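Local coordinates for protein CocE/NonD family hydrolase (Staphylococcus aureus subsp. aureus COL, PDB 3III) that probably hydrolyses ester or amide bonds, as expected of an alpha/beta-hydrolase of the CocE/NonD family related to X-Pro dipeptidyl-peptidases, at residues L411-S416 with M423-G428. Residues are numbered along the deposited sequence; the frame is centred on the assembly and turned at random.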
ATOM      1  N   LEU A 411       1.007  20.631   0.803  1.00  6.20           N
ATOM      2  CA  LEU A 411       0.640  21.760  -0.039  1.00  7.72           C
ATOM      3  C   LEU A 411      -0.447  22.595   0.634  1.00  7.20           C
ATOM      4  O   LEU A 411      -1.600  22.149   0.734  1.00  7.02           O
ATOM      5  CB  LEU A 411       0.191  21.266  -1.418  1.00  7.55           C
ATOM      6  CG  LEU A 411      -0.262  22.387  -2.348  1.00  7.43           C
ATOM      7  CD1 LEU A 411       0.889  23.393  -2.556  1.00  5.75           C
ATOM      8  CD2 LEU A 411      -0.770  21.788  -3.709  1.00  4.68           C
ATOM      9  N   LYS A 412      -0.057  23.796   1.097  1.00  7.15           N
ATOM     10  CA  LYS A 412      -0.982  24.722   1.725  1.00  7.05           C
ATOM     11  C   LYS A 412      -1.507  25.676   0.669  1.00  7.29           C
ATOM     12  O   LYS A 412      -0.733  26.371  -0.009  1.00  8.53           O
ATOM     13  CB  LYS A 412      -0.373  25.492   2.891  1.00  7.11           C
ATOM     14  CG  LYS A 412      -1.501  26.282   3.627  1.00  7.59           C
ATOM     15  CD  LYS A 412      -0.939  27.252   4.652  1.00  7.46           C
ATOM     16  CE  LYS A 412      -1.995  27.892   5.472  1.00  7.64           C
ATOM     17  NZ  LYS A 412      -1.331  28.788   6.463  1.00  7.85           N
ATOM     18  N   LEU A 413      -2.824  25.701   0.518  1.00  6.48           N
ATOM     19  CA  LEU A 413      -3.478  26.637  -0.386  1.00  6.54           C
ATOM     20  C   LEU A 413      -4.549  27.458   0.293  1.00  6.47           C
ATOM     21  O   LEU A 413      -5.228  26.973   1.202  1.00  6.95           O
ATOM     22  CB  LEU A 413      -4.108  25.920  -1.596  1.00  7.00           C
ATOM     23  CG  LEU A 413      -3.241  24.971  -2.418  1.00  8.88           C
ATOM     24  CD1 LEU A 413      -4.131  24.097  -3.337  1.00 11.82           C
ATOM     25  CD2 LEU A 413      -2.122  25.728  -3.200  1.00  6.11           C
ATOM     26  N   TRP A 414      -4.725  28.687  -0.179  1.00  5.18           N
ATOM     27  CA  TRP A 414      -5.904  29.437   0.103  1.00  6.82           C
ATOM     28  C   TRP A 414      -6.841  29.434  -1.118  1.00  7.64           C
ATOM     29  O   TRP A 414      -6.439  29.770  -2.226  1.00  7.54           O
ATOM     30  CB  TRP A 414      -5.550  30.860   0.538  1.00  6.55           C
ATOM     31  CG  TRP A 414      -4.770  30.915   1.817  1.00  6.81           C
ATOM     32  CD1 TRP A 414      -3.433  30.688   1.980  1.00  7.28           C
ATOM     33  CD2 TRP A 414      -5.270  31.292   3.098  1.00  7.90           C
ATOM     34  NE1 TRP A 414      -3.085  30.876   3.295  1.00  8.34           N
ATOM     35  CE2 TRP A 414      -4.196  31.201   4.009  1.00  8.03           C
ATOM     36  CE3 TRP A 414      -6.539  31.597   3.581  1.00  8.50           C
ATOM     37  CZ2 TRP A 414      -4.332  31.499   5.354  1.00  8.86           C
ATOM     38  CZ3 TRP A 414      -6.695  31.883   4.938  1.00  9.58           C
ATOM     39  CH2 TRP A 414      -5.590  31.821   5.812  1.00 11.23           C
ATOM     40  N   VAL A 415      -8.099  29.035  -0.906  1.00  8.26           N
ATOM     41  CA  VAL A 415      -8.974  28.706  -2.013  1.00  6.92           C
ATOM     42  C   VAL A 415     -10.401  29.237  -1.761  1.00  8.76           C
ATOM     43  O   VAL A 415     -10.831  29.432  -0.592  1.00  8.30           O
ATOM     44  CB  VAL A 415      -9.024  27.176  -2.236  1.00  7.74           C
ATOM     45  CG1 VAL A 415      -7.635  26.534  -2.549  1.00  4.91           C
ATOM     46  CG2 VAL A 415      -9.732  26.469  -1.053  1.00  3.73           C
ATOM     47  N   SER A 416     -11.132  29.496  -2.857  1.00  8.83           N
ATOM     48  CA  SER A 416     -12.539  29.802  -2.827  1.00  9.32           C
ATOM     49  C   SER A 416     -13.198  29.371  -4.127  1.00 10.20           C
ATOM     50  O   SER A 416     -12.533  29.132  -5.097  1.00  9.29           O
ATOM     51  CB  SER A 416     -12.800  31.295  -2.665  1.00  9.71           C
ATOM     52  OG  SER A 416     -12.500  31.981  -3.872  1.00 10.48           O
HETATM   53  N   MSE A 423     -15.352  21.976  -3.023  1.00  8.38           N
HETATM   54  CA  MSE A 423     -14.352  21.838  -4.048  1.00  9.33           C
HETATM   55  C   MSE A 423     -13.613  20.507  -3.872  1.00  7.97           C
HETATM   56  O   MSE A 423     -13.281  20.132  -2.766  1.00  7.68           O
HETATM   57  CB  MSE A 423     -13.324  22.972  -3.943  1.00 10.24           C
HETATM   58  CG  MSE A 423     -13.950  24.329  -3.991  1.00 12.84           C
HETATM   59 SE   MSE A 423     -12.646  25.710  -3.430  1.00 20.88          SE
HETATM   60  CE  MSE A 423     -11.482  25.758  -5.088  1.00 10.25           C
ATOM     61  N   ASP A 424     -13.385  19.819  -4.975  1.00  7.32           N
ATOM     62  CA  ASP A 424     -12.495  18.697  -4.999  1.00  7.65           C
ATOM     63  C   ASP A 424     -11.182  19.139  -5.629  1.00  7.49           C
ATOM     64  O   ASP A 424     -11.155  19.473  -6.812  1.00  6.30           O
ATOM     65  CB  ASP A 424     -13.122  17.524  -5.783  1.00  7.86           C
ATOM     66  CG  ASP A 424     -14.240  16.826  -4.988  1.00  8.24           C
ATOM     67  OD1 ASP A 424     -14.146  16.845  -3.750  1.00  8.66           O
ATOM     68  OD2 ASP A 424     -15.153  16.205  -5.589  1.00 11.92           O
ATOM     69  N   LEU A 425     -10.092  19.073  -4.836  1.00  6.59           N
ATOM     70  CA  LEU A 425      -8.777  19.522  -5.278  1.00  6.55           C
ATOM     71  C   LEU A 425      -7.860  18.292  -5.467  1.00  7.31           C
ATOM     72  O   LEU A 425      -7.789  17.395  -4.606  1.00  8.41           O
ATOM     73  CB  LEU A 425      -8.149  20.466  -4.270  1.00  6.10           C
ATOM     74  CG  LEU A 425      -8.866  21.768  -3.860  1.00  6.72           C
ATOM     75  CD1 LEU A 425      -8.131  22.491  -2.692  1.00  5.64           C
ATOM     76  CD2 LEU A 425      -8.954  22.667  -5.032  1.00  6.12           C
ATOM     77  N   PHE A 426      -7.208  18.278  -6.617  1.00  6.82           N
ATOM     78  CA  PHE A 426      -6.313  17.231  -7.038  1.00  5.14           C
ATOM     79  C   PHE A 426      -4.950  17.881  -7.137  1.00  5.81           C
ATOM     80  O   PHE A 426      -4.761  18.834  -7.881  1.00  6.40           O
ATOM     81  CB  PHE A 426      -6.738  16.702  -8.404  1.00  6.16           C
ATOM     82  CG  PHE A 426      -8.074  15.946  -8.395  1.00  6.82           C
ATOM     83  CD1 PHE A 426      -8.108  14.592  -8.512  1.00  8.08           C
ATOM     84  CD2 PHE A 426      -9.286  16.621  -8.276  1.00  6.35           C
ATOM     85  CE1 PHE A 426      -9.320  13.853  -8.474  1.00  9.73           C
ATOM     86  CE2 PHE A 426     -10.511  15.903  -8.279  1.00  6.89           C
ATOM     87  CZ  PHE A 426     -10.545  14.538  -8.397  1.00  9.51           C
ATOM     88  N   ALA A 427      -4.028  17.419  -6.319  1.00  6.70           N
ATOM     89  CA  ALA A 427      -2.651  17.919  -6.316  1.00  6.82           C
ATOM     90  C   ALA A 427      -1.699  16.900  -6.853  1.00  7.31           C
ATOM     91  O   ALA A 427      -1.871  15.668  -6.698  1.00  7.84           O
ATOM     92  CB  ALA A 427      -2.240  18.329  -4.953  1.00  6.42           C
ATOM     93  N   GLY A 428      -0.652  17.414  -7.501  1.00  7.25           N
ATOM     94  CA  GLY A 428       0.421  16.608  -7.938  1.00  7.27           C
ATOM     95  C   GLY A 428       1.773  17.280  -7.922  1.00  6.89           C
ATOM     96  O   GLY A 428       1.881  18.510  -8.059  1.00  6.19           O
TER
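V415 and the selenomethionine M423 run past one another in opposite directions, so their flanks meet rather than their ends. CG2 of V415 rests 3.8 Å from SE of M423, while the M423 methyl CE passes on to within 4.0 Å of V415 CB. A bend about the CG-SE bond (chi3 74°) brings that methyl across to the 411-416 strand, where CE lies 3.5 Å from the backbone O of S416. A flexible, unbranched chain suits this place because it can cross the gap and lie against both the valine flank and the S416 peptide.

The other branch of V415 serves a second partner: its CG1 and CD1 of L425 approach tip to tip at 4.1 Å. The chi1 of L425 (-58°) sends its branches across to the facing strand, and the same CD1 lies 4.4 Å from CD1 of L413, so one methyl bridges two residues. At the far end L411 CD2 reaches A427 CB at 4.0 Å; the long leucine there faces a short alanine, and the pair spans the gap between the backbones.

The strands belong to different sheets, their axes 10.0 Å apart at closest and inclined at 140°, as two facing layers of a beta-sandwich in the C-terminal non-catalytic domain of X-Pro dipeptidyl-peptidases. Alternation sends K412 and W414 to the other face of their sheet, where both engage D551; D424 likewise points to the far side of its strand, its buried carboxylate paired with R458 and also held by T536 and V537. The hydroxyls of S416 and Y545 share a hydrogen bond.

Side chain meets side chain here through apolar groups alone, with the M423 methyl also against a carbonyl oxygen: buried methyls and the selenomethionine, standing in for methionine, join the layers by dispersion and the exclusion of water, without directional bonds.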